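Local coordinates for response regulator receiver protein (Pseudoalteromonas atlantica T6c, PDB 3KTO) that probably acts as a CheY-like receiver domain in two-component signalling, perhaps in the control of transcription, at residues Lys24-Ser27 and Pro28-Val31; Met54-Glu57 and Ala58-Asp62; Thr73-Arg77 and Gly78-Pro82; Ser90-Pro93 and Thr94-Ala98; His114-Val117 and His118-Gln122. All coordinates share one frame; numbering follows the deposited sequence.

Contact 1: Lys24-Ser27 and Pro28-Val31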
# COMPACT_ATOMS: atom_id res chain seq x y z
N LYS A 24 8.70 1.26 -16.87
CA LYS A 24 9.73 0.30 -17.24
C LYS A 24 9.14 -0.87 -18.00
O LYS A 24 9.63 -1.26 -19.07
CB LYS A 24 10.46 -0.19 -15.98
CG LYS A 24 11.44 0.82 -15.42
CD LYS A 24 12.03 0.39 -14.07
CE LYS A 24 11.01 0.54 -12.94
NZ LYS A 24 11.59 0.27 -11.58
N LEU A 25 8.08 -1.44 -17.45
CA LEU A 25 7.40 -2.57 -18.08
C LEU A 25 6.87 -2.31 -19.49
O LEU A 25 6.85 -3.21 -20.33
CB LEU A 25 6.23 -3.03 -17.20
CG LEU A 25 5.32 -4.09 -17.81
CD1 LEU A 25 6.08 -5.41 -17.95
CD2 LEU A 25 4.09 -4.28 -16.93
N LEU A 26 6.43 -1.08 -19.76
CA LEU A 26 5.86 -0.76 -21.06
C LEU A 26 6.79 -0.06 -22.04
O LEU A 26 6.44 0.12 -23.21
CB LEU A 26 4.60 0.09 -20.87
CG LEU A 26 3.47 -0.50 -20.02
CD1 LEU A 26 2.41 0.57 -19.80
CD2 LEU A 26 2.89 -1.72 -20.71
N SER A 27 7.97 0.35 -21.58
CA SER A 27 8.92 1.05 -22.44
C SER A 27 9.25 0.27 -23.71
O SER A 27 9.33 0.85 -24.79
CB SER A 27 10.22 1.35 -21.68
OG SER A 27 10.93 0.18 -21.32
N PRO A 28 9.42 -1.06 -23.59
CA PRO A 28 9.75 -1.83 -24.79
C PRO A 28 8.58 -2.07 -25.73
O PRO A 28 8.64 -2.93 -26.59
CB PRO A 28 10.34 -3.12 -24.22
CG PRO A 28 9.52 -3.32 -22.95
CD PRO A 28 9.44 -1.91 -22.38
N LEU A 29 7.50 -1.30 -25.52
CA LEU A 29 6.31 -1.38 -26.35
C LEU A 29 6.42 -0.14 -27.24
O LEU A 29 7.11 0.81 -26.87
CB LEU A 29 5.04 -1.33 -25.47
CG LEU A 29 4.11 -2.57 -25.52
CD1 LEU A 29 4.96 -3.77 -25.27
CD2 LEU A 29 2.99 -2.51 -24.51
N ASP A 30 5.75 -0.13 -28.39
CA ASP A 30 5.79 1.01 -29.32
C ASP A 30 4.89 2.16 -28.86
O ASP A 30 3.88 2.47 -29.51
CB ASP A 30 5.36 0.56 -30.73
CG ASP A 30 5.43 1.68 -31.77
OD1 ASP A 30 6.49 2.36 -31.85
OD2 ASP A 30 4.45 1.88 -32.52
N VAL A 31 5.26 2.80 -27.75
CA VAL A 31 4.48 3.92 -27.21
C VAL A 31 5.21 4.68 -26.13
O VAL A 31 6.09 4.13 -25.46
CB VAL A 31 3.14 3.43 -26.59
CG1 VAL A 31 3.41 2.58 -25.37
CG2 VAL A 31 2.25 4.61 -26.22
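L26 and L29 meet where the chain leaves helix 16-26, and both backbone and side chains join them. Among the hydrogen bonds, L29 N donates to L26 O at 2.9 Å, closing a type I turn from L26 to L29. The bond is bent, and the donor stands above the carbonyl plane, 51° out of it. S27 OG adds a bond near the end of helix 16-26, giving its proton to K24 O at 3.0 Å. The amide of the same serine makes a weak link to that oxygen. The hydroxyl can reach back because it sits between the backbone N and the carbonyl carbon (chi1 65°), and serine suits this exposed place since it can supply one more proton to a carbonyl there.

Steric contacts centre on P28. Having no N-H, it cannot continue the helical bonding, and its ring carbon CD instead rests 3.4 Å from K24 O and 3.5 Å from L25 O. Packing against the preceding residue is tight, S27 CB lying 3.4 Å from P28 CD.

The apolar contact is a single pair of methyls. L26 and L29 run at a slant to each other and touch through CD2 and CD2 at 3.9 Å. L29 also packs on V120 and Q121, and L25 on E113 and L116, which sets the leucines against helix 113-127 and the serine and proline on the exposed surface. A type I turn with proline at its third position thus follows helix 16-26 and leads to edge strand 32-36 of the receiver domain's doubly wound alpha/beta fold.

Contact 2: Met54-Glu57 and Ala58-Asp62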
# COMPACT_ATOMS: atom_id res chain seq x y z
N MSE A 54 -5.17 5.83 -22.06
CA MSE A 54 -4.88 6.27 -20.70
C MSE A 54 -4.92 5.11 -19.70
O MSE A 54 -5.58 4.10 -19.91
CB MSE A 54 -5.88 7.34 -20.24
CG MSE A 54 -5.72 8.71 -20.91
SE MSE A 54 -6.78 10.13 -20.10
CE MSE A 54 -6.08 10.01 -18.35
N ILE A 55 -4.18 5.28 -18.61
CA ILE A 55 -4.13 4.30 -17.52
C ILE A 55 -4.33 5.18 -16.29
O ILE A 55 -3.60 6.16 -16.09
CB ILE A 55 -2.78 3.60 -17.44
CG1 ILE A 55 -2.52 2.84 -18.75
CG2 ILE A 55 -2.77 2.65 -16.24
CD1 ILE A 55 -1.24 2.01 -18.75
N ILE A 56 -5.33 4.84 -15.49
CA ILE A 56 -5.65 5.65 -14.33
C ILE A 56 -5.88 4.81 -13.08
O ILE A 56 -6.59 3.80 -13.12
CB ILE A 56 -6.92 6.49 -14.59
CG1 ILE A 56 -6.76 7.29 -15.90
CG2 ILE A 56 -7.20 7.42 -13.44
CD1 ILE A 56 -8.03 8.11 -16.27
N GLU A 57 -5.26 5.24 -11.98
CA GLU A 57 -5.40 4.59 -10.68
C GLU A 57 -6.78 5.04 -10.21
O GLU A 57 -7.09 6.24 -10.22
CB GLU A 57 -4.30 5.09 -9.72
CG GLU A 57 -4.63 5.04 -8.22
CD GLU A 57 -4.91 3.64 -7.69
OE1 GLU A 57 -4.03 2.76 -7.82
OE2 GLU A 57 -6.01 3.43 -7.14
N ALA A 58 -7.62 4.09 -9.83
CA ALA A 58 -8.98 4.38 -9.40
C ALA A 58 -9.09 5.29 -8.19
O ALA A 58 -10.02 6.10 -8.10
CB ALA A 58 -9.75 3.07 -9.13
N HIS A 59 -8.16 5.15 -7.25
CA HIS A 59 -8.22 5.92 -6.01
C HIS A 59 -7.05 6.88 -5.82
O HIS A 59 -6.26 6.73 -4.89
CB HIS A 59 -8.29 4.96 -4.83
CG HIS A 59 -9.29 3.86 -5.02
ND1 HIS A 59 -10.61 4.10 -5.35
CD2 HIS A 59 -9.17 2.51 -4.92
CE1 HIS A 59 -11.25 2.95 -5.45
NE2 HIS A 59 -10.40 1.97 -5.19
N LEU A 60 -6.95 7.85 -6.72
CA LEU A 60 -5.87 8.83 -6.67
C LEU A 60 -5.79 9.51 -5.31
O LEU A 60 -6.79 9.96 -4.76
CB LEU A 60 -6.07 9.87 -7.78
CG LEU A 60 -5.88 9.31 -9.19
CD1 LEU A 60 -6.44 10.29 -10.22
CD2 LEU A 60 -4.41 9.03 -9.45
N GLU A 61 -4.58 9.56 -4.77
CA GLU A 61 -4.30 10.16 -3.47
C GLU A 61 -5.16 9.60 -2.34
O GLU A 61 -5.42 10.27 -1.34
CB GLU A 61 -4.44 11.68 -3.55
CG GLU A 61 -3.54 12.28 -4.62
CD GLU A 61 -3.28 13.76 -4.44
OE1 GLU A 61 -4.25 14.53 -4.31
OE2 GLU A 61 -2.10 14.16 -4.45
N ASP A 62 -5.59 8.35 -2.49
CA ASP A 62 -6.40 7.69 -1.47
C ASP A 62 -7.83 8.24 -1.36
O ASP A 62 -8.52 7.99 -0.37
CB ASP A 62 -5.69 7.76 -0.11
CG ASP A 62 -5.51 6.40 0.52
OD1 ASP A 62 -5.51 5.38 -0.21
OD2 ASP A 62 -5.36 6.33 1.76
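E57 curls back on the loop that follows it and takes hold of H59 through the main chain. Its CG lies opposite the backbone N (chi1 154°) and the chain then bends at chi2, so that OE2 receives H59 N at 2.8 Å. The bond is nearly straight, 163°, and uses the anti lone pair of OE2. The other oxygen, OE1, forms a salt bridge with K109, so the carboxylate is gripped at both oxygens; D13 and H14 are neighbours of this side chain. In CheY-like receiver domains the phospho-accepting aspartate ends the third strand beside an acidic pair and a conserved lysine; the place of E57 at the end of strand 51-57 is consistent with that site, with glutamate in the aspartate's position.

Tight packing continues beside this bond. L60 bends back to the strand end, its CG 3.5 Å from E57 O and its CD2 4.0 Å from E57 CB, while a longer contact joins L60 CD1 to I56 CG2. Small A58 fits against H59: its CB lies 3.9 Å above the imidazole, over the ring centre. ND1 accepts from D65 N and NE2 bonds weakly to S89 O; the two fix the ring's rotation.

Beyond L60, E61 and D62, partly exposed and with positive phi, make no contact with strand residues 54-57. D62 N bonds to H59 O at 3.0 Å, and D62 is backbone-bonded to the second subunit and packs on its K109.

Contact 3: Thr73-Arg77 and Gly78-Pro82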
# COMPACT_ATOMS: atom_id res chain seq x y z
N THR A 73 -15.41 12.59 -15.96
CA THR A 73 -15.33 13.99 -16.36
C THR A 73 -14.86 14.14 -17.80
O THR A 73 -15.45 14.88 -18.58
CB THR A 73 -14.38 14.77 -15.44
OG1 THR A 73 -14.95 14.85 -14.13
CG2 THR A 73 -14.14 16.18 -16.00
N LEU A 74 -13.79 13.43 -18.14
CA LEU A 74 -13.23 13.48 -19.48
C LEU A 74 -14.23 12.97 -20.51
O LEU A 74 -14.34 13.53 -21.61
CB LEU A 74 -11.95 12.65 -19.56
CG LEU A 74 -10.77 13.12 -18.71
CD1 LEU A 74 -9.67 12.08 -18.81
CD2 LEU A 74 -10.28 14.48 -19.19
N VAL A 75 -14.95 11.91 -20.17
CA VAL A 75 -15.94 11.35 -21.08
C VAL A 75 -17.07 12.35 -21.26
O VAL A 75 -17.64 12.48 -22.34
CB VAL A 75 -16.51 10.02 -20.53
CG1 VAL A 75 -17.71 9.58 -21.38
CG2 VAL A 75 -15.43 8.95 -20.55
N LYS A 76 -17.39 13.07 -20.20
CA LYS A 76 -18.44 14.06 -20.25
C LYS A 76 -18.01 15.21 -21.17
O LYS A 76 -18.84 15.81 -21.85
CB LYS A 76 -18.72 14.60 -18.85
CG LYS A 76 -20.06 15.28 -18.71
CD LYS A 76 -20.25 15.80 -17.30
CE LYS A 76 -21.69 16.27 -17.10
NZ LYS A 76 -22.10 17.26 -18.14
N ARG A 77 -16.71 15.49 -21.20
CA ARG A 77 -16.17 16.57 -22.04
C ARG A 77 -15.83 16.13 -23.45
O ARG A 77 -15.09 16.81 -24.16
CB ARG A 77 -14.93 17.17 -21.39
CG ARG A 77 -15.19 17.85 -20.07
CD ARG A 77 -13.93 18.45 -19.50
NE ARG A 77 -14.17 19.04 -18.19
CZ ARG A 77 -13.23 19.63 -17.46
NH1 ARG A 77 -11.99 19.71 -17.92
NH2 ARG A 77 -13.54 20.12 -16.27
N GLY A 78 -16.36 14.98 -23.86
CA GLY A 78 -16.12 14.50 -25.21
C GLY A 78 -14.81 13.78 -25.48
O GLY A 78 -14.57 13.37 -26.61
N PHE A 79 -13.96 13.63 -24.47
CA PHE A 79 -12.69 12.93 -24.68
C PHE A 79 -12.90 11.43 -24.56
O PHE A 79 -13.24 10.92 -23.49
CB PHE A 79 -11.66 13.41 -23.65
CG PHE A 79 -11.14 14.78 -23.93
CD1 PHE A 79 -10.27 15.01 -24.99
CD2 PHE A 79 -11.52 15.86 -23.13
CE1 PHE A 79 -9.78 16.29 -25.26
CE2 PHE A 79 -11.04 17.14 -23.39
CZ PHE A 79 -10.17 17.36 -24.45
N HIS A 80 -12.69 10.71 -25.66
CA HIS A 80 -12.88 9.27 -25.68
C HIS A 80 -11.63 8.47 -26.01
O HIS A 80 -11.43 8.06 -27.16
CB HIS A 80 -14.00 8.91 -26.65
CG HIS A 80 -15.32 9.55 -26.32
ND1 HIS A 80 -15.57 10.89 -26.54
CD2 HIS A 80 -16.43 9.04 -25.75
CE1 HIS A 80 -16.78 11.18 -26.11
NE2 HIS A 80 -17.33 10.08 -25.63
N LEU A 81 -10.81 8.23 -25.00
CA LEU A 81 -9.58 7.47 -25.17
C LEU A 81 -9.72 6.17 -24.40
O LEU A 81 -10.18 6.17 -23.26
CB LEU A 81 -8.39 8.25 -24.61
CG LEU A 81 -8.07 9.62 -25.22
CD1 LEU A 81 -7.02 10.32 -24.38
CD2 LEU A 81 -7.58 9.43 -26.65
N PRO A 82 -9.33 5.04 -25.02
CA PRO A 82 -9.43 3.74 -24.34
C PRO A 82 -8.70 3.89 -23.01
O PRO A 82 -7.53 4.28 -22.99
CB PRO A 82 -8.70 2.80 -25.28
CG PRO A 82 -8.93 3.42 -26.62
CD PRO A 82 -8.73 4.89 -26.35
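A positive phi at G78 (81°) swings the chain round so that F79 N faces back to L74 O, and F79's ring then turns beside its own backbone N (chi1 -73°), lying along the helix end. Two backbone hydrogen bonds run back to the helix. F79 N reaches L74 O at 2.9 Å, tilted from the carbonyl plane, and G78 N reaches V75 O at 3.2 Å from well above it, 70° out of plane. With phi and psi of this kind a side chain at G78 would be jammed against the carbonyl of R77, which is why glycine suits the place.

Side chains close in around these bonds. F79 CB meets L74 CB at 4.2 Å, and L74 O lies at the edge of the phenyl ring near its plane. R77 CB touches F79 CD2 at 4.0 Å. The extended arginine carries its guanidinium out to T73, whose CG2 sits 3.4 Å above one face, displaced toward the rim, a methyl against a flat cation. H80 completes the turn with a weak bond from ND1 to G78 O, its CE1 brushing V75 O at 4.1 Å.

Inward, L74 rests on M54 of strand 51-57; F79 and V75 touch the loop residues I47 and S102. The paired 6→1 and 5→2 bonds, with G78 as the C-prime residue, form a Schellman motif ending helix 66-76 before strand 83-87.

Contact 4: Ser90-Pro93 and Thr94-Ala98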
# COMPACT_ATOMS: atom_id res chain seq x y z
N SER A 90 -10.08 -2.46 -4.06
CA SER A 90 -11.32 -2.32 -4.80
C SER A 90 -12.48 -3.20 -4.36
O SER A 90 -12.29 -4.38 -4.07
CB SER A 90 -11.06 -2.56 -6.28
OG SER A 90 -12.28 -2.60 -7.01
N ASP A 91 -13.67 -2.61 -4.31
CA ASP A 91 -14.86 -3.36 -3.98
C ASP A 91 -15.64 -3.47 -5.28
O ASP A 91 -15.27 -2.88 -6.30
CB ASP A 91 -15.70 -2.68 -2.89
CG ASP A 91 -16.02 -1.23 -3.18
OD1 ASP A 91 -16.20 -0.85 -4.36
OD2 ASP A 91 -16.12 -0.46 -2.20
N ILE A 92 -16.72 -4.24 -5.26
CA ILE A 92 -17.52 -4.43 -6.46
C ILE A 92 -18.10 -3.14 -7.06
O ILE A 92 -18.03 -2.94 -8.27
CB ILE A 92 -18.67 -5.42 -6.21
CG1 ILE A 92 -18.12 -6.81 -5.86
CG2 ILE A 92 -19.56 -5.49 -7.40
CD1 ILE A 92 -17.06 -7.29 -6.80
N PRO A 93 -18.69 -2.25 -6.22
CA PRO A 93 -19.25 -1.02 -6.79
C PRO A 93 -18.23 -0.17 -7.56
O PRO A 93 -18.57 0.43 -8.58
CB PRO A 93 -19.81 -0.30 -5.56
CG PRO A 93 -20.27 -1.45 -4.71
CD PRO A 93 -19.09 -2.41 -4.82
N THR A 94 -17.00 -0.12 -7.08
CA THR A 94 -15.96 0.65 -7.78
C THR A 94 -15.70 0.07 -9.18
O THR A 94 -15.60 0.81 -10.17
CB THR A 94 -14.67 0.67 -6.94
OG1 THR A 94 -14.86 1.54 -5.81
CG2 THR A 94 -13.48 1.16 -7.78
N ALA A 95 -15.60 -1.25 -9.27
CA ALA A 95 -15.37 -1.92 -10.55
C ALA A 95 -16.53 -1.63 -11.50
O ALA A 95 -16.31 -1.30 -12.67
CB ALA A 95 -15.25 -3.44 -10.34
N VAL A 96 -17.75 -1.74 -11.00
CA VAL A 96 -18.93 -1.48 -11.80
C VAL A 96 -18.97 -0.02 -12.27
O VAL A 96 -19.28 0.26 -13.42
CB VAL A 96 -20.23 -1.81 -11.01
CG1 VAL A 96 -21.46 -1.37 -11.79
CG2 VAL A 96 -20.30 -3.32 -10.74
N ARG A 97 -18.66 0.90 -11.37
CA ARG A 97 -18.66 2.32 -11.74
C ARG A 97 -17.64 2.55 -12.85
O ARG A 97 -17.87 3.33 -13.78
CB ARG A 97 -18.32 3.16 -10.52
CG ARG A 97 -18.25 4.64 -10.81
CD ARG A 97 -17.94 5.44 -9.55
NE ARG A 97 -17.97 6.87 -9.84
CZ ARG A 97 -17.85 7.81 -8.91
NH1 ARG A 97 -17.69 7.47 -7.64
NH2 ARG A 97 -17.88 9.08 -9.27
N ALA A 98 -16.50 1.87 -12.76
CA ALA A 98 -15.44 1.98 -13.75
C ALA A 98 -15.93 1.52 -15.11
O ALA A 98 -15.72 2.21 -16.12
CB ALA A 98 -14.25 1.15 -13.33
O HOH W 1 -13.22 0.12 -4.07
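From D91 the chain turns directly into helix 92-100, where V96 N bonds to I92 O at 3.0 Å and R97 N to P93 O at 2.8 Å, the former almost in line with its carbonyl, while A95 N to D91 O is weak. D91 is the N-cap. Its CG sits between its own backbone N and carbonyl carbon (chi1 52°), which turns OD1 onto T94 N at 2.9 Å, with the donor nearly in line with CG-OD1. Aspartate suits this post because its short chain can accept from a first-turn amide, which lacks the usual i-4 helical partner, and its charge probably also interacts favourably with the positive end of the helix. OD2 turns to a salt bridge with K64.

The capped helix belongs to the beta-alpha-beta unit of strand 83-87, helix 92-100 and strand 105-108. P93 fits the first turn, where a missing N-H costs no bond.

A water also bridges the cap: it accepts from D91 N at 2.8 Å and donates to T94 OG1. The threonine hydroxyl also bonds to D65, and lies beside its backbone N (chi1 -73°), so that its methyl CG2 points to S90 OG at 4.0 Å. S90 OG itself donates to D91 O at 3.1 Å. On the solvent side, I92 and V96 touch slantwise through CG2 and CG2 at 4.1 Å. R97 stretches straight from CG to NE and makes salt bridges with E72 and D65, linking this helix to its neighbour, helix 66-76, and to the loop before it.

Contact 5: His114-Val117 and His118-Gln122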
# COMPACT_ATOMS: atom_id res chain seq x y z
N HIS A 114 1.55 -9.63 -18.04
CA HIS A 114 1.07 -9.89 -19.40
C HIS A 114 -0.34 -9.35 -19.62
O HIS A 114 -0.70 -9.00 -20.74
CB HIS A 114 1.15 -11.39 -19.76
CG HIS A 114 0.05 -12.22 -19.19
ND1 HIS A 114 0.15 -12.86 -17.97
CD2 HIS A 114 -1.17 -12.55 -19.68
CE1 HIS A 114 -0.96 -13.55 -17.74
NE2 HIS A 114 -1.77 -13.38 -18.77
N VAL A 115 -1.13 -9.26 -18.56
CA VAL A 115 -2.47 -8.72 -18.69
C VAL A 115 -2.35 -7.25 -19.08
O VAL A 115 -2.95 -6.79 -20.05
CB VAL A 115 -3.26 -8.83 -17.37
CG1 VAL A 115 -4.60 -8.11 -17.50
CG2 VAL A 115 -3.48 -10.29 -17.02
N LEU A 116 -1.55 -6.51 -18.32
CA LEU A 116 -1.37 -5.10 -18.61
C LEU A 116 -0.74 -4.92 -19.99
O LEU A 116 -1.22 -4.13 -20.79
CB LEU A 116 -0.49 -4.44 -17.55
CG LEU A 116 -0.12 -2.99 -17.87
CD1 LEU A 116 -1.37 -2.12 -17.83
CD2 LEU A 116 0.91 -2.50 -16.87
N VAL A 117 0.34 -5.65 -20.26
CA VAL A 117 1.02 -5.53 -21.54
C VAL A 117 0.03 -5.77 -22.68
O VAL A 117 -0.03 -5.01 -23.64
CB VAL A 117 2.22 -6.51 -21.63
CG1 VAL A 117 2.86 -6.45 -23.01
CG2 VAL A 117 3.25 -6.15 -20.57
N HIS A 118 -0.77 -6.82 -22.54
CA HIS A 118 -1.76 -7.15 -23.56
C HIS A 118 -2.77 -6.03 -23.77
O HIS A 118 -3.06 -5.65 -24.90
CB HIS A 118 -2.48 -8.45 -23.17
CG HIS A 118 -3.53 -8.86 -24.16
ND1 HIS A 118 -4.80 -8.33 -24.17
CD2 HIS A 118 -3.47 -9.72 -25.21
CE1 HIS A 118 -5.48 -8.84 -25.18
NE2 HIS A 118 -4.70 -9.68 -25.83
N ASP A 119 -3.32 -5.50 -22.68
CA ASP A 119 -4.30 -4.42 -22.76
C ASP A 119 -3.74 -3.20 -23.49
O ASP A 119 -4.44 -2.57 -24.28
CB ASP A 119 -4.76 -3.98 -21.37
CG ASP A 119 -5.70 -4.98 -20.73
OD1 ASP A 119 -6.17 -5.89 -21.44
OD2 ASP A 119 -5.98 -4.84 -19.52
N VAL A 120 -2.49 -2.87 -23.21
CA VAL A 120 -1.86 -1.72 -23.84
C VAL A 120 -1.59 -1.97 -25.33
O VAL A 120 -1.83 -1.10 -26.17
CB VAL A 120 -0.55 -1.36 -23.12
CG1 VAL A 120 0.18 -0.26 -23.89
CG2 VAL A 120 -0.87 -0.89 -21.70
N GLN A 121 -1.09 -3.16 -25.66
CA GLN A 121 -0.80 -3.50 -27.05
C GLN A 121 -2.09 -3.40 -27.86
O GLN A 121 -2.10 -2.94 -29.00
CB GLN A 121 -0.24 -4.92 -27.15
CG GLN A 121 0.32 -5.27 -28.52
CD GLN A 121 1.56 -4.46 -28.85
OE1 GLN A 121 1.52 -3.55 -29.68
NE2 GLN A 121 2.68 -4.79 -28.21
N GLN A 122 -3.19 -3.85 -27.26
CA GLN A 122 -4.49 -3.80 -27.92
C GLN A 122 -4.85 -2.36 -28.28
O GLN A 122 -5.33 -2.08 -29.38
CB GLN A 122 -5.56 -4.41 -27.01
CG GLN A 122 -6.94 -4.47 -27.64
CD GLN A 122 -7.95 -5.22 -26.79
OE1 GLN A 122 -7.79 -6.42 -26.53
NE2 GLN A 122 -8.99 -4.52 -26.36
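Helix 113-127 closes the receiver fold at its C-terminal end, and this contact is one regular stretch of it. Each amide bonds to the carbonyl four residues back: H118 N to H114 O at 2.8 Å, D119 N to V115 O at 3.0 Å, V120 N to L116 O, and Q121 N to V117 O. The last two run close to the line of the carbonyl, whereas the first comes from above its plane.

Side chains one turn apart lie in pairs. L116 and V120 run side by side pointing the same way, CD1 meeting CG2 at 4.1 Å, and V120 CG2 also sits 3.4 Å from L116 O. L116 places its CG opposite the backbone N (chi1 174°), which carries its methyls over towards helix 16-26, where it packs on L22 and L25, while V120 rests on L26 and I84. V115 and D119 form the second such pair, CG1 to OD2 at 4.1 Å. Here the partner is an acid, and D119 CG hovers 3.4 Å from V115 O. H114 and H118 occupy the exposed flank; V115 CG2 lies off one face of the H114 ring, toward its rim. D119 stands between that flank and the sheet, touching I84 and I107, with OD1 in the plane of the H118 ring, at its edge.

Leucine and valine therefore give the helix an apolar stripe for the sheet and helix 16-26, the histidines suit the exposed flank, Q121 borders L29, and the closeness of D119 OD2 to D105 OD2 suggests that one of the two acids might hold a proton, with a raised pKa.

Contacts 1 and 5 have centres about 11 Å apart; L25 CD2 meets L116 CD2 at 3.6 Å and L29 CD2 meets V120 CG1 at 3.7 Å, so the end of helix 16-26 packs along helix 113-127. Contact 2 is the hub: I55 reaches L26 of contact 1 and L116 and V120 of contact 5, while N of selenomethionine M54 probably bonds to P82 O of contact 3, its SE packed on L74. Contact 4 lies about 13 Å from contact 2, centre to centre; H59 CE1 touches T94 CG2 at 3.7 Å, near the strand end that corresponds to the phosphorylation site of CheY-like receivers, here occupied by E57. Contacts 1 and 4, with centres about 28 Å apart, do not meet.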